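Local atomic coordinates of metallo-beta-lactamase (Pseudomonas stutzeri, PDB entry 4ZEJ), a protein that probably hydrolyses beta-lactam antibiotics to substituted beta-amino acids with the help of two zinc ions, as a class B metallo-beta-lactamase. Residues P4-I8 against R53-L58; V11-I15 against L147-I152. One frame throughout, in Å; residues are numbered along the deposited sequence.

Interaction 1: residues P4-I8 against R53-L58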
loop_
_atom_site.group_PDB
_atom_site.type_symbol
_atom_site.label_atom_id
_atom_site.label_comp_id
_atom_site.label_asym_id
_atom_site.label_seq_id
_atom_site.Cartn_x
_atom_site.Cartn_y
_atom_site.Cartn_z
ATOM N N PRO A 4 -5.570 13.740 -13.180
ATOM C CA PRO A 4 -4.151 13.855 -13.535
ATOM C C PRO A 4 -3.550 12.514 -13.940
ATOM O O PRO A 4 -4.100 11.461 -13.603
ATOM C CB PRO A 4 -3.493 14.354 -12.239
ATOM C CG PRO A 4 -4.611 14.964 -11.446
ATOM C CD PRO A 4 -5.821 14.148 -11.785
ATOM N N GLU A 5 -2.419 12.570 -14.640
ATOM C CA GLU A 5 -1.642 11.380 -14.967
ATOM C C GLU A 5 -0.896 10.901 -13.718
ATOM O O GLU A 5 -0.746 11.644 -12.752
ATOM C CB GLU A 5 -0.613 11.678 -16.070
ATOM C CG GLU A 5 -1.168 12.235 -17.387
ATOM C CD GLU A 5 -1.976 11.244 -18.208
ATOM O OE1 GLU A 5 -2.714 11.696 -19.112
ATOM O OE2 GLU A 5 -1.885 10.014 -17.981
ATOM N N LEU A 6 -0.414 9.663 -13.751
ATOM C CA LEU A 6 0.486 9.151 -12.717
ATOM C C LEU A 6 1.746 9.996 -12.670
ATOM O O LEU A 6 2.223 10.452 -13.712
ATOM C CB LEU A 6 0.907 7.704 -13.050
ATOM C CG LEU A 6 1.853 7.010 -12.046
ATOM C CD1 LEU A 6 1.193 5.910 -11.248
ATOM C CD2 LEU A 6 3.057 6.448 -12.767
ATOM N N ARG A 7 2.305 10.172 -11.483
ATOM C CA ARG A 7 3.674 10.678 -11.371
ATOM C C ARG A 7 4.506 9.812 -10.442
ATOM O O ARG A 7 3.971 9.055 -9.630
ATOM C CB ARG A 7 3.697 12.149 -10.968
ATOM C CG ARG A 7 3.088 12.405 -9.621
ATOM C CD ARG A 7 3.179 13.884 -9.299
ATOM N NE ARG A 7 2.863 14.134 -7.912
ATOM C CZ ARG A 7 1.638 14.280 -7.404
ATOM N NH1 ARG A 7 0.546 14.164 -8.160
ATOM N NH2 ARG A 7 1.515 14.538 -6.107
ATOM N N ILE A 8 5.820 9.876 -10.636
ATOM C CA ILE A 8 6.772 9.061 -9.891
ATOM C C ILE A 8 7.843 9.986 -9.361
ATOM O O ILE A 8 8.448 10.729 -10.131
ATOM C CB ILE A 8 7.394 7.951 -10.768
ATOM C CG1 ILE A 8 6.300 7.066 -11.383
ATOM C CG2 ILE A 8 8.307 7.064 -9.928
ATOM C CD1 ILE A 8 6.764 6.253 -12.573
ATOM N N ARG A 53 -4.483 2.507 -17.144
ATOM C CA ARG A 53 -3.657 3.510 -17.805
ATOM C C ARG A 53 -2.417 3.800 -16.972
ATOM O O ARG A 53 -1.294 3.778 -17.472
ATOM C CB ARG A 53 -4.466 4.803 -18.000
ATOM C CG ARG A 53 -3.772 5.920 -18.784
ATOM C CD ARG A 53 -4.513 7.242 -18.573
ATOM N NE ARG A 53 -3.940 8.375 -19.311
ATOM C CZ ARG A 53 -4.295 8.782 -20.536
ATOM N NH1 ARG A 53 -5.236 8.155 -21.247
ATOM N NH2 ARG A 53 -3.689 9.843 -21.074
ATOM N N ASP A 54 -2.626 4.063 -15.686
ATOM C CA ASP A 54 -1.517 4.428 -14.808
ATOM C C ASP A 54 -0.617 3.240 -14.454
ATOM O O ASP A 54 0.590 3.411 -14.290
ATOM C CB ASP A 54 -2.035 5.125 -13.552
ATOM C CG ASP A 54 -2.582 6.511 -13.837
ATOM O OD1 ASP A 54 -3.311 7.031 -12.984
ATOM O OD2 ASP A 54 -2.284 7.095 -14.901
ATOM N N THR A 55 -1.191 2.047 -14.351
ATOM C CA THR A 55 -0.413 0.829 -14.147
ATOM C C THR A 55 0.514 0.611 -15.345
ATOM O O THR A 55 1.694 0.351 -15.168
ATOM C CB THR A 55 -1.328 -0.393 -13.897
ATOM O OG1 THR A 55 -2.079 -0.169 -12.698
ATOM C CG2 THR A 55 -0.529 -1.676 -13.743
ATOM N N GLU A 56 -0.012 0.778 -16.554
ATOM C CA GLU A 56 0.827 0.691 -17.758
ATOM C C GLU A 56 1.967 1.719 -17.768
ATOM O O GLU A 56 3.113 1.378 -18.077
ATOM C CB GLU A 56 -0.024 0.806 -19.024
ATOM C CG GLU A 56 0.797 0.638 -20.296
ATOM C CD GLU A 56 -0.010 0.332 -21.554
ATOM O OE1 GLU A 56 -1.178 -0.103 -21.482
ATOM O OE2 GLU A 56 0.563 0.496 -22.645
ATOM N N THR A 57 1.659 2.966 -17.425
ATOM C CA THR A 57 2.676 4.017 -17.346
ATOM C C THR A 57 3.807 3.668 -16.378
ATOM O O THR A 57 4.981 3.797 -16.726
ATOM C CB THR A 57 2.054 5.357 -16.955
ATOM O OG1 THR A 57 1.056 5.687 -17.926
ATOM C CG2 THR A 57 3.106 6.466 -16.921
ATOM N N LEU A 58 3.434 3.212 -15.184
ATOM C CA LEU A 58 4.375 2.808 -14.164
ATOM C C LEU A 58 5.280 1.666 -14.634
ATOM O O LEU A 58 6.507 1.730 -14.463
ATOM C CB LEU A 58 3.623 2.369 -12.904
ATOM C CG LEU A 58 4.487 1.896 -11.731
ATOM C CD1 LEU A 58 5.323 3.060 -11.224
ATOM C CD2 LEU A 58 3.638 1.286 -10.620
HETATM O O HOH W 1 -3.690 9.337 -11.860
HETATM O O HOH W 2 -4.366 9.126 -15.383
HETATM O O HOH W 3 -0.436 7.880 -16.696
#

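Interaction 2: residues V11-I15 against L147-I152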
loop_
_atom_site.group_PDB
_atom_site.type_symbol
_atom_site.label_atom_id
_atom_site.label_comp_id
_atom_site.label_asym_id
_atom_site.label_seq_id
_atom_site.Cartn_x
_atom_site.Cartn_y
_atom_site.Cartn_z
ATOM N N VAL A 11 11.811 9.167 -3.098
ATOM C CA VAL A 11 11.738 9.387 -1.642
ATOM C C VAL A 11 13.155 9.419 -1.064
ATOM O O VAL A 11 13.540 10.344 -0.347
ATOM C CB VAL A 11 10.920 8.274 -0.942
ATOM C CG1 VAL A 11 10.880 8.487 0.567
ATOM C CG2 VAL A 11 9.511 8.216 -1.520
ATOM N N LYS A 12 13.912 8.375 -1.368
ATOM C CA LYS A 12 15.327 8.289 -1.028
ATOM C C LYS A 12 15.972 7.291 -1.982
ATOM O O LYS A 12 15.284 6.758 -2.867
ATOM C CB LYS A 12 15.518 7.884 0.442
ATOM C CG LYS A 12 15.014 6.489 0.819
ATOM C CD LYS A 12 15.117 6.227 2.326
ATOM C CE LYS A 12 16.540 6.154 2.833
ATOM N NZ LYS A 12 16.614 5.764 4.274
ATOM N N GLU A 13 17.273 7.036 -1.811
ATOM C CA GLU A 13 17.979 6.065 -2.651
ATOM C C GLU A 13 17.152 4.780 -2.773
ATOM O O GLU A 13 16.722 4.208 -1.766
ATOM C CB GLU A 13 19.365 5.734 -2.087
ATOM C CG GLU A 13 20.192 4.783 -2.970
ATOM C CD GLU A 13 21.508 4.362 -2.347
ATOM O OE1 GLU A 13 21.726 4.640 -1.150
ATOM O OE2 GLU A 13 22.343 3.745 -3.054
ATOM N N ASN A 14 16.913 4.367 -4.012
ATOM C CA ASN A 14 16.242 3.106 -4.330
ATOM C C ASN A 14 14.736 3.050 -4.044
ATOM O O ASN A 14 14.131 2.001 -4.235
ATOM C CB ASN A 14 16.968 1.905 -3.675
ATOM C CG ASN A 14 18.324 1.634 -4.296
ATOM O OD1 ASN A 14 18.489 1.760 -5.502
ATOM N ND2 ASN A 14 19.294 1.235 -3.479
ATOM N N ILE A 15 14.126 4.159 -3.630
ATOM C CA ILE A 15 12.708 4.162 -3.242
ATOM C C ILE A 15 11.971 5.292 -3.941
ATOM O O ILE A 15 12.325 6.468 -3.791
ATOM C CB ILE A 15 12.519 4.294 -1.708
ATOM C CG1 ILE A 15 13.287 3.189 -0.959
ATOM C CG2 ILE A 15 11.027 4.293 -1.345
ATOM C CD1 ILE A 15 12.799 1.769 -1.168
ATOM N N LEU A 147 10.584 -2.091 4.933
ATOM C CA LEU A 147 11.746 -2.145 4.066
ATOM C C LEU A 147 12.970 -1.991 4.976
ATOM O O LEU A 147 13.422 -0.871 5.226
ATOM C CB LEU A 147 11.662 -1.041 3.010
ATOM C CG LEU A 147 10.355 -1.061 2.196
ATOM C CD1 LEU A 147 10.322 0.092 1.212
ATOM C CD2 LEU A 147 10.154 -2.377 1.458
ATOM N N PRO A 148 13.495 -3.121 5.496
ATOM C CA PRO A 148 14.572 -3.036 6.497
ATOM C C PRO A 148 15.831 -2.300 6.039
ATOM O O PRO A 148 16.476 -1.652 6.860
ATOM C CB PRO A 148 14.888 -4.509 6.829
ATOM C CG PRO A 148 14.192 -5.327 5.806
ATOM C CD PRO A 148 13.044 -4.512 5.295
ATOM N N LYS A 149 16.155 -2.390 4.750
ATOM C CA LYS A 149 17.329 -1.716 4.192
ATOM C C LYS A 149 17.169 -0.195 4.163
ATOM O O LYS A 149 18.150 0.533 4.338
ATOM C CB LYS A 149 17.633 -2.233 2.779
ATOM C CG LYS A 149 17.978 -3.714 2.736
ATOM C CD LYS A 149 18.244 -4.211 1.320
ATOM C CE LYS A 149 19.610 -3.823 0.803
ATOM N NZ LYS A 149 20.060 -4.776 -0.249
ATOM N N SER A 150 15.939 0.271 3.946
ATOM C CA SER A 150 15.630 1.697 3.832
ATOM C C SER A 150 15.067 2.325 5.111
ATOM O O SER A 150 14.987 3.551 5.202
ATOM C CB SER A 150 14.620 1.904 2.703
ATOM O OG SER A 150 15.119 1.345 1.503
ATOM N N LYS A 151 14.670 1.497 6.080
ATOM C CA LYS A 151 14.021 1.966 7.303
ATOM C C LYS A 151 12.726 2.726 6.998
ATOM O O LYS A 151 12.394 3.714 7.669
ATOM C CB LYS A 151 14.973 2.824 8.157
ATOM C CG LYS A 151 16.374 2.253 8.339
ATOM C CD LYS A 151 16.347 0.925 9.079
ATOM C CE LYS A 151 17.732 0.303 9.170
ATOM N NZ LYS A 151 17.629 -1.161 9.429
ATOM N N ILE A 152 12.011 2.242 5.988
ATOM C CA ILE A 152 10.724 2.794 5.587
ATOM C C ILE A 152 9.649 1.787 5.956
ATOM O O ILE A 152 9.765 0.597 5.645
ATOM C CB ILE A 152 10.668 3.087 4.077
ATOM C CG1 ILE A 152 11.609 4.250 3.730
ATOM C CG2 ILE A 152 9.221 3.351 3.608
ATOM C CD1 ILE A 152 11.829 4.433 2.241
HETATM O O HOH W 4 18.674 3.447 5.014
HETATM O O HOH W 5 17.151 2.866 0.751
#

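Interaction 1: residues P4-I8 against R53-L58
Arg53 holds Glu5 in a side-on salt bridge, giving one nitrogen to each carboxylate oxygen. Arg53 NE meets Glu5 OE2 at 2.9 Å in an almost straight bond (176°) lying in the guanidinium plane; the bond from NH2 to OE1 is more bent, with OE1 tilted out of that plane. Both oxygens use their syn lone pairs, although the two flat groups are turned 34° apart. The long, extended arginine suits this place because it can reach from the helix out to the exposed loop.

Asp54, a short acid, suits a place close to the backbone: its OD2 receives a weak bond from Leu6 N at 3.4 Å. One water donates to Asp54 OD2 and Glu5 OE2, which stand 4.3 Å apart, and probably eases their repulsion; it also accepts from Thr57 OG1. Two more waters link Pro4 O to Asp54.

Beyond the polar atoms, branched apolar side chains suit the packing. Leu6, its CG anti to the backbone N (chi1 -179°), slides past Asp54 and brings CD2 to 4.1 Å from Leu58 CB. Ile8 crosses Leu58 at about a right angle. The start of edge strand 7-12 is thus fastened to helix 52-64, while Leu58 also packs on His18 of strand 15-24.

Interaction 2: residues V11-I15 against L147-I152
The flat group that carries this contact is the peptide carbonyl of Ser150, whose O accepts a bond from Lys12 NZ at 2.9 Å. The ammonium approaches tilted 25° from the carbonyl plane, at a C=O...N angle of 134°. Lysine suits the place by pairing apolar methylenes with a polar end: Lys12 CD lies 3.7 Å from Ile152 CD1 as the two side chains run past each other, and the bend at chi3 (-67°) turns the tip toward Ser150. A water accepting from NZ and donating to Lys149 O extends this link.

Lys12 to Ile15 form a type II beta turn, with a classic bulge where Val11 and Lys12 face Ile15; Lys151 and Ile152 opposite Leu147 make a G1 bulge. The two hairpin ends belong to the two different sheets of the metallo-beta-lactamase fold.

Between them lies the buried Ile15. Ile15 CD1 meets Leu147 CD1 tip to tip at 3.8 Å, while Ile15 CG2 touches Ile152 CD1 at 3.7 Å. A small serine suits the spot where Ile15 CD1 comes within 3.6 Å of Ser150 OG, and a water joins that OG to Glu13 O. Ile194 of strand 194-197 packs against Val11, Lys12 and Ile152.

Strand 7-12 is shared by both interactions, which use its two ends and lie about 21 Å apart between centres without touching. As an edge strand of the seven-stranded sheet, it meets helix 52-64 near its start through interaction 1, whereas interaction 2 joins the turn after it to the five-stranded sheet. The first is partly open to solvent and led by a salt bridge and waters; the second is buried and mostly apolar. Neither supplies a zinc ligand. Interaction 1 comes nearer the metals, with the Asp54 side chain about 11 Å from that of Asp80, a ligand of the second zinc ion; interaction 2 lies away from the metal sites.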